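Local coordinates for protein glutaconate coenzyme a-transferase (Acidaminococcus fermentans, PDB 1POI) that catalyses the transfer of coenzyme A from acetyl-CoA to (R)-2-hydroxyglutarate and related acids such as glutaconate, a step of glutamate degradation, at residues 45-50 / 66-71. Residues are numbered along the deposited sequence; the frame is centred on the assembly and turned at random.
Sequences DLTGLG and VKAYIN
Leu49 and Ile70 meet at the C-terminal end of two neighbouring parallel strands, 46-49 and 68-71, whose directions differ by 6°, and the pairing is tightest here. Gly48 O accepts the Ile70 N-H at 2.9 Å, and Gly50 N donates to Ile70 O at 2.8 Å, so both peptide groups of Ile70 are gripped by the same neighbour. On the face they share, Leu49 CD2 lies 3.6 Å from Ile70 CG1. That branch of Ile70 stands beside its own backbone N (chi1 -44°), which also lays it over Gly48 O; Ile105 of helix 102-114 covers both side chains.

On the opposite face of the sheet Tyr69 CG swings away from the backbone N (chi1 176°), carrying the ring forward and across toward strand 46-49, where CE1 is 3.8 Å from Gly50 CA. Its hydroxyl is hydrogen-bonded to Thr74, and Trp57 meets the ring. A leucine here, lacking the hydroxyl and the ring, would probably leave Thr74 OG1 without this mate and Gly50 less well packed.

Toward the start of the strands the pairing slackens. Around Thr47 and Ala68 the chains are joined chiefly by a CA-H...O contact, Thr47 CA to Ala68 O at 3.2 Å, and the next hydrogen bond, from Lys67 N to Leu46 O (2.9 Å), lies nearer the start, where the chain turns a corner at Lys67. At the exposed end Asp45 OD1 touches only the aliphatic part of Lys67, whose amino group bonds instead to Asp144 O. Flanked by strands 19-22 and 96-99, with helix 55-62 in the connection, this is a beta-alpha-beta crossover within the parallel alpha/beta sheet of the CoA-transferase family.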
ATOM      1  N   ASP A  45      27.289  27.850  23.135  1.00 19.15           N
ATOM      2  CA  ASP A  45      26.972  29.182  22.644  1.00 25.21           C
ATOM      3  C   ASP A  45      26.180  29.119  21.342  1.00 24.57           C
ATOM      4  O   ASP A  45      26.571  29.673  20.315  1.00 24.46           O
ATOM      5  CB  ASP A  45      28.250  30.037  22.497  1.00 32.37           C
ATOM      6  CG  ASP A  45      28.681  30.685  23.819  1.00 38.88           C
ATOM      7  OD1 ASP A  45      27.972  31.611  24.287  1.00 40.39           O
ATOM      8  OD2 ASP A  45      29.729  30.277  24.393  1.00 43.71           O
ATOM      9  N   LEU A  46      25.083  28.376  21.411  1.00 23.98           N
ATOM     10  CA  LEU A  46      24.153  28.184  20.314  1.00 16.21           C
ATOM     11  C   LEU A  46      22.980  29.138  20.528  1.00 14.66           C
ATOM     12  O   LEU A  46      22.660  29.522  21.664  1.00 16.21           O
ATOM     13  CB  LEU A  46      23.623  26.756  20.380  1.00 15.79           C
ATOM     14  CG  LEU A  46      24.345  25.564  19.751  1.00 14.70           C
ATOM     15  CD1 LEU A  46      25.819  25.813  19.588  1.00 11.44           C
ATOM     16  CD2 LEU A  46      24.067  24.328  20.608  1.00 12.60           C
ATOM     17  N   THR A  47      22.372  29.563  19.433  1.00 10.99           N
ATOM     18  CA  THR A  47      21.190  30.419  19.498  1.00  8.70           C
ATOM     19  C   THR A  47      20.194  29.621  18.653  1.00  6.46           C
ATOM     20  O   THR A  47      20.592  28.715  17.890  1.00  2.44           O
ATOM     21  CB  THR A  47      21.454  31.873  18.889  1.00  8.95           C
ATOM     22  OG1 THR A  47      22.162  32.684  19.828  1.00 14.01           O
ATOM     23  CG2 THR A  47      20.181  32.607  18.584  1.00  5.29           C
ATOM     24  N   GLY A  48      18.909  29.903  18.821  1.00  4.90           N
ATOM     25  CA  GLY A  48      17.920  29.225  18.022  1.00  4.27           C
ATOM     26  C   GLY A  48      16.517  29.556  18.436  1.00  9.73           C
ATOM     27  O   GLY A  48      16.282  30.207  19.467  1.00 10.32           O
ATOM     28  N   LEU A  49      15.571  29.185  17.582  1.00 13.01           N
ATOM     29  CA  LEU A  49      14.168  29.379  17.913  1.00 15.80           C
ATOM     30  C   LEU A  49      13.749  28.018  18.472  1.00 19.10           C
ATOM     31  O   LEU A  49      14.102  26.957  17.925  1.00 16.65           O
ATOM     32  CB  LEU A  49      13.315  29.703  16.685  1.00 16.00           C
ATOM     33  CG  LEU A  49      13.707  30.604  15.508  1.00 14.57           C
ATOM     34  CD1 LEU A  49      12.425  31.134  14.936  1.00 12.02           C
ATOM     35  CD2 LEU A  49      14.597  31.750  15.903  1.00 13.14           C
ATOM     36  N   GLY A  50      13.041  28.035  19.591  1.00 21.38           N
ATOM     37  CA  GLY A  50      12.605  26.787  20.181  1.00 24.01           C
ATOM     38  C   GLY A  50      11.497  26.077  19.426  1.00 25.36           C
ATOM     39  O   GLY A  50      11.623  24.894  19.112  1.00 28.24           O
ATOM     40  N   VAL A  66      23.360  27.473  25.652  1.00 11.70           N
ATOM     41  CA  VAL A  66      22.582  28.410  24.860  1.00 14.55           C
ATOM     42  C   VAL A  66      22.853  29.869  25.227  1.00 17.88           C
ATOM     43  O   VAL A  66      22.656  30.285  26.379  1.00 19.27           O
ATOM     44  CB  VAL A  66      21.070  28.064  24.967  1.00 15.92           C
ATOM     45  CG1 VAL A  66      20.225  29.080  24.244  1.00 19.59           C
ATOM     46  CG2 VAL A  66      20.810  26.676  24.387  1.00 15.53           C
ATOM     47  N   LYS A  67      23.285  30.636  24.221  1.00 17.91           N
ATOM     48  CA  LYS A  67      23.647  32.054  24.355  1.00 14.25           C
ATOM     49  C   LYS A  67      22.390  32.902  24.386  1.00 14.62           C
ATOM     50  O   LYS A  67      22.223  33.761  25.239  1.00 15.69           O
ATOM     51  CB  LYS A  67      24.550  32.436  23.175  1.00 16.55           C
ATOM     52  CG  LYS A  67      25.284  33.766  23.299  1.00 19.65           C
ATOM     53  CD  LYS A  67      26.248  34.018  22.122  1.00 18.27           C
ATOM     54  CE  LYS A  67      25.510  34.347  20.818  1.00 22.99           C
ATOM     55  NZ  LYS A  67      26.424  34.857  19.719  1.00 24.59           N
ATOM     56  N   ALA A  68      21.489  32.627  23.455  1.00 16.76           N
ATOM     57  CA  ALA A  68      20.213  33.322  23.364  1.00 16.85           C
ATOM     58  C   ALA A  68      19.217  32.276  22.878  1.00 18.62           C
ATOM     59  O   ALA A  68      19.545  31.444  22.010  1.00 20.37           O
ATOM     60  CB  ALA A  68      20.304  34.459  22.374  1.00 18.73           C
ATOM     61  N   TYR A  69      18.013  32.318  23.428  1.00 17.66           N
ATOM     62  CA  TYR A  69      16.974  31.357  23.092  1.00 17.18           C
ATOM     63  C   TYR A  69      15.708  32.120  22.721  1.00 18.00           C
ATOM     64  O   TYR A  69      15.265  32.995  23.486  1.00 17.21           O
ATOM     65  CB  TYR A  69      16.747  30.480  24.324  1.00 18.92           C
ATOM     66  CG  TYR A  69      15.644  29.465  24.235  1.00 21.42           C
ATOM     67  CD1 TYR A  69      15.688  28.415  23.304  1.00 20.42           C
ATOM     68  CD2 TYR A  69      14.558  29.535  25.110  1.00 21.52           C
ATOM     69  CE1 TYR A  69      14.670  27.457  23.260  1.00 20.40           C
ATOM     70  CE2 TYR A  69      13.549  28.594  25.075  1.00 21.60           C
ATOM     71  CZ  TYR A  69      13.603  27.559  24.156  1.00 20.70           C
ATOM     72  OH  TYR A  69      12.590  26.631  24.163  1.00 20.97           O
ATOM     73  N   ILE A  70      15.176  31.844  21.523  1.00 15.43           N
ATOM     74  CA  ILE A  70      13.968  32.518  21.028  1.00 15.91           C
ATOM     75  C   ILE A  70      12.822  31.573  21.397  1.00 16.82           C
ATOM     76  O   ILE A  70      12.697  30.472  20.859  1.00 18.00           O
ATOM     77  CB  ILE A  70      14.037  32.817  19.465  1.00 15.34           C
ATOM     78  CG1 ILE A  70      15.416  33.384  19.054  1.00  9.17           C
ATOM     79  CG2 ILE A  70      12.962  33.834  19.068  1.00 12.13           C
ATOM     80  CD1 ILE A  70      15.870  34.613  19.822  1.00  2.00           C
ATOM     81  N   ASN A  71      11.934  32.055  22.245  1.00 15.39           N
ATOM     82  CA  ASN A  71      10.893  31.214  22.794  1.00 18.01           C
ATOM     83  C   ASN A  71       9.410  31.495  22.568  1.00 19.83           C
ATOM     84  O   ASN A  71       8.946  32.660  22.592  1.00 15.07           O
ATOM     85  CB  ASN A  71      11.141  31.142  24.305  1.00 19.41           C
ATOM     86  CG  ASN A  71      10.306  30.105  24.980  1.00 19.76           C
ATOM     87  OD1 ASN A  71      10.589  28.907  24.867  1.00 17.61           O
ATOM     88  ND2 ASN A  71       9.256  30.544  25.674  1.00 14.69           N
TER